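PDB 1S7M: Hia from Haemophilus influenzae, which probably mediates adhesion of the bacterium to host cells as a trimeric autotransporter, through binding regions that this fragment is likely to include. Local coordinates for residues 77-85 / 128-136. Residues are numbered along the deposited sequence; the frame is centred on the assembly and turned at random.
Sequences NDDAYKGLT and EYHDQVRNA
Gln132 points the NH2 edge of its amide between the carbonyls of Ala80 and Lys82, while its CD lies 3.6 Å from Leu84 CG. The chain is extended beyond CG (chi2 171°), which carries the amide from the strand up to the loop backbone. There NE2 spends both hydrogens. It donates to Ala80 O at 2.9 Å and to Lys82 O at 2.9 Å. Both bonds are nearly straight and lie in the amide plane, but NE2 stands above the plane of each carbonyl. This pairing fixes the rotation of the amide. Its other end, OE1, accepts NE and NH2 of Arg134, the NH2 bond being 2.8 Å. The guanidinium grips OE1 side-on and in its own plane. Its NH2 lies beside Gly83, a residue of the type II turn from Tyr81 to Leu84. NH1 donates to Arg111 O. Leu84 CD2 packs 3.5 Å from Gln132 OE1. Farther along, Ala80 CB sits over one face of the His130 ring, 3.7 Å from its centroid, as a CH-pi contact. An Asx turn, Asp78 OD1 accepting from Ala80 N, shapes the loop there. The contact ties a loop of the HiaBD2_N (GIN) region, after helix 70-77, to strand 129-134 of the Trp-ring domain. Tyr81 OH hydrogen-bonds Glu138 of a neighbouring subunit. Tyr81 and Leu84 pack on Val116 of strand 114-119, the antiparallel partner of strand 129-134.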
# COMPACT_ATOMS: atom_id res chain seq x y z
N ASN A 77 0.58 19.14 -10.35
CA ASN A 77 1.11 19.64 -11.61
C ASN A 77 2.51 19.12 -12.04
O ASN A 77 2.92 19.39 -13.15
CB ASN A 77 1.18 21.17 -11.58
CG ASN A 77 -0.15 21.82 -11.27
OD1 ASN A 77 -1.16 21.54 -11.89
ND2 ASN A 77 -0.15 22.71 -10.29
N ASP A 78 3.22 18.39 -11.18
CA ASP A 78 4.55 17.91 -11.56
C ASP A 78 4.50 16.53 -12.25
O ASP A 78 4.04 15.55 -11.67
CB ASP A 78 5.45 17.85 -10.32
CG ASP A 78 6.90 17.50 -10.66
OD1 ASP A 78 7.18 17.04 -11.78
OD2 ASP A 78 7.76 17.69 -9.78
N ASP A 79 4.98 16.47 -13.49
CA ASP A 79 4.95 15.20 -14.24
C ASP A 79 5.69 14.05 -13.54
O ASP A 79 5.40 12.89 -13.78
CB ASP A 79 5.51 15.42 -15.66
CG ASP A 79 4.65 16.38 -16.48
OD1 ASP A 79 3.42 16.18 -16.55
OD2 ASP A 79 5.21 17.35 -17.05
N ALA A 80 6.64 14.38 -12.68
CA ALA A 80 7.38 13.37 -11.95
C ALA A 80 6.43 12.54 -11.07
O ALA A 80 6.67 11.34 -10.80
CB ALA A 80 8.44 14.03 -11.11
N TYR A 81 5.34 13.18 -10.62
CA TYR A 81 4.34 12.53 -9.76
C TYR A 81 3.14 11.94 -10.48
O TYR A 81 2.32 11.24 -9.88
CB TYR A 81 3.83 13.51 -8.69
CG TYR A 81 4.91 13.88 -7.71
CD1 TYR A 81 5.90 14.79 -8.04
CD2 TYR A 81 5.00 13.23 -6.47
CE1 TYR A 81 6.96 15.06 -7.18
CE2 TYR A 81 6.04 13.49 -5.60
CZ TYR A 81 7.02 14.39 -5.96
OH TYR A 81 8.06 14.64 -5.11
N LYS A 82 3.04 12.21 -11.78
CA LYS A 82 1.89 11.77 -12.55
C LYS A 82 1.51 10.31 -12.43
O LYS A 82 2.32 9.43 -12.71
CB LYS A 82 2.11 12.11 -14.02
CG LYS A 82 0.90 12.75 -14.68
CD LYS A 82 0.01 11.73 -15.31
CE LYS A 82 -1.19 12.42 -15.94
NZ LYS A 82 -2.07 11.43 -16.61
N GLY A 83 0.27 10.07 -12.04
CA GLY A 83 -0.18 8.70 -11.89
C GLY A 83 -0.01 8.12 -10.50
O GLY A 83 -0.61 7.10 -10.19
N LEU A 84 0.82 8.75 -9.66
CA LEU A 84 0.98 8.25 -8.29
C LEU A 84 -0.31 8.59 -7.54
O LEU A 84 -0.85 9.68 -7.70
CB LEU A 84 2.14 8.94 -7.58
CG LEU A 84 3.56 8.57 -7.99
CD1 LEU A 84 4.55 9.29 -7.07
CD2 LEU A 84 3.73 7.06 -7.88
N THR A 85 -0.78 7.66 -6.71
CA THR A 85 -2.00 7.87 -5.92
C THR A 85 -1.90 9.12 -5.03
O THR A 85 -0.87 9.38 -4.41
CB THR A 85 -2.28 6.64 -5.04
OG1 THR A 85 -2.33 5.47 -5.87
CG2 THR A 85 -3.59 6.78 -4.29
N GLU A 128 18.60 16.85 -15.17
CA GLU A 128 18.28 16.22 -13.90
C GLU A 128 17.51 14.91 -14.13
O GLU A 128 16.86 14.71 -15.17
CB GLU A 128 17.47 17.17 -13.01
CG GLU A 128 16.04 17.40 -13.45
CD GLU A 128 15.20 18.10 -12.35
OE1 GLU A 128 15.73 19.01 -11.66
OE2 GLU A 128 14.01 17.74 -12.19
N TYR A 129 17.58 14.01 -13.15
CA TYR A 129 16.90 12.72 -13.28
C TYR A 129 15.80 12.47 -12.26
O TYR A 129 15.91 12.86 -11.10
CB TYR A 129 17.93 11.59 -13.17
CG TYR A 129 17.33 10.20 -12.95
CD1 TYR A 129 16.86 9.45 -14.03
CD2 TYR A 129 17.25 9.64 -11.67
CE1 TYR A 129 16.34 8.17 -13.85
CE2 TYR A 129 16.73 8.33 -11.48
CZ TYR A 129 16.28 7.61 -12.58
OH TYR A 129 15.82 6.31 -12.45
N HIS A 130 14.74 11.82 -12.71
CA HIS A 130 13.70 11.41 -11.79
C HIS A 130 12.87 10.29 -12.39
O HIS A 130 12.69 10.22 -13.61
CB HIS A 130 12.76 12.56 -11.39
CG HIS A 130 11.92 13.07 -12.51
ND1 HIS A 130 12.15 14.29 -13.11
CD2 HIS A 130 10.87 12.51 -13.17
CE1 HIS A 130 11.27 14.47 -14.08
NE2 HIS A 130 10.48 13.40 -14.14
N ASP A 131 12.40 9.40 -11.52
CA ASP A 131 11.53 8.33 -11.94
C ASP A 131 10.71 7.94 -10.71
O ASP A 131 10.97 8.42 -9.60
CB ASP A 131 12.35 7.13 -12.45
CG ASP A 131 11.59 6.31 -13.47
OD1 ASP A 131 10.33 6.33 -13.44
OD2 ASP A 131 12.24 5.64 -14.30
N GLN A 132 9.70 7.11 -10.90
CA GLN A 132 8.88 6.64 -9.78
C GLN A 132 9.34 5.24 -9.37
O GLN A 132 9.85 4.45 -10.21
CB GLN A 132 7.40 6.61 -10.19
CG GLN A 132 6.81 8.03 -10.45
CD GLN A 132 5.41 8.00 -11.06
OE1 GLN A 132 4.83 6.94 -11.24
NE2 GLN A 132 4.88 9.18 -11.39
N VAL A 133 9.19 4.94 -8.09
CA VAL A 133 9.51 3.63 -7.54
C VAL A 133 8.21 3.09 -6.95
O VAL A 133 7.83 3.42 -5.80
CB VAL A 133 10.56 3.70 -6.43
CG1 VAL A 133 10.94 2.24 -5.93
CG2 VAL A 133 11.79 4.39 -6.94
N ARG A 134 7.48 2.30 -7.73
CA ARG A 134 6.26 1.74 -7.20
C ARG A 134 6.55 0.32 -6.73
O ARG A 134 7.71 -0.10 -6.69
CB ARG A 134 5.16 1.75 -8.25
CG ARG A 134 4.92 3.12 -8.83
CD ARG A 134 3.65 3.13 -9.64
NE ARG A 134 3.51 4.36 -10.42
CZ ARG A 134 2.44 4.67 -11.14
NH1 ARG A 134 1.40 3.84 -11.18
NH2 ARG A 134 2.40 5.79 -11.82
N ASN A 135 5.51 -0.41 -6.40
CA ASN A 135 5.66 -1.77 -5.93
C ASN A 135 6.40 -2.58 -7.01
O ASN A 135 6.15 -2.41 -8.19
CB ASN A 135 4.28 -2.35 -5.66
CG ASN A 135 4.34 -3.78 -5.25
OD1 ASN A 135 4.90 -4.12 -4.21
ND2 ASN A 135 3.76 -4.64 -6.07
N ALA A 136 7.32 -3.44 -6.56
CA ALA A 136 8.10 -4.33 -7.42
C ALA A 136 9.04 -3.64 -8.42
O ALA A 136 9.41 -4.23 -9.45
CB ALA A 136 7.18 -5.33 -8.13
O HOH W 1 -1.30 5.12 -11.57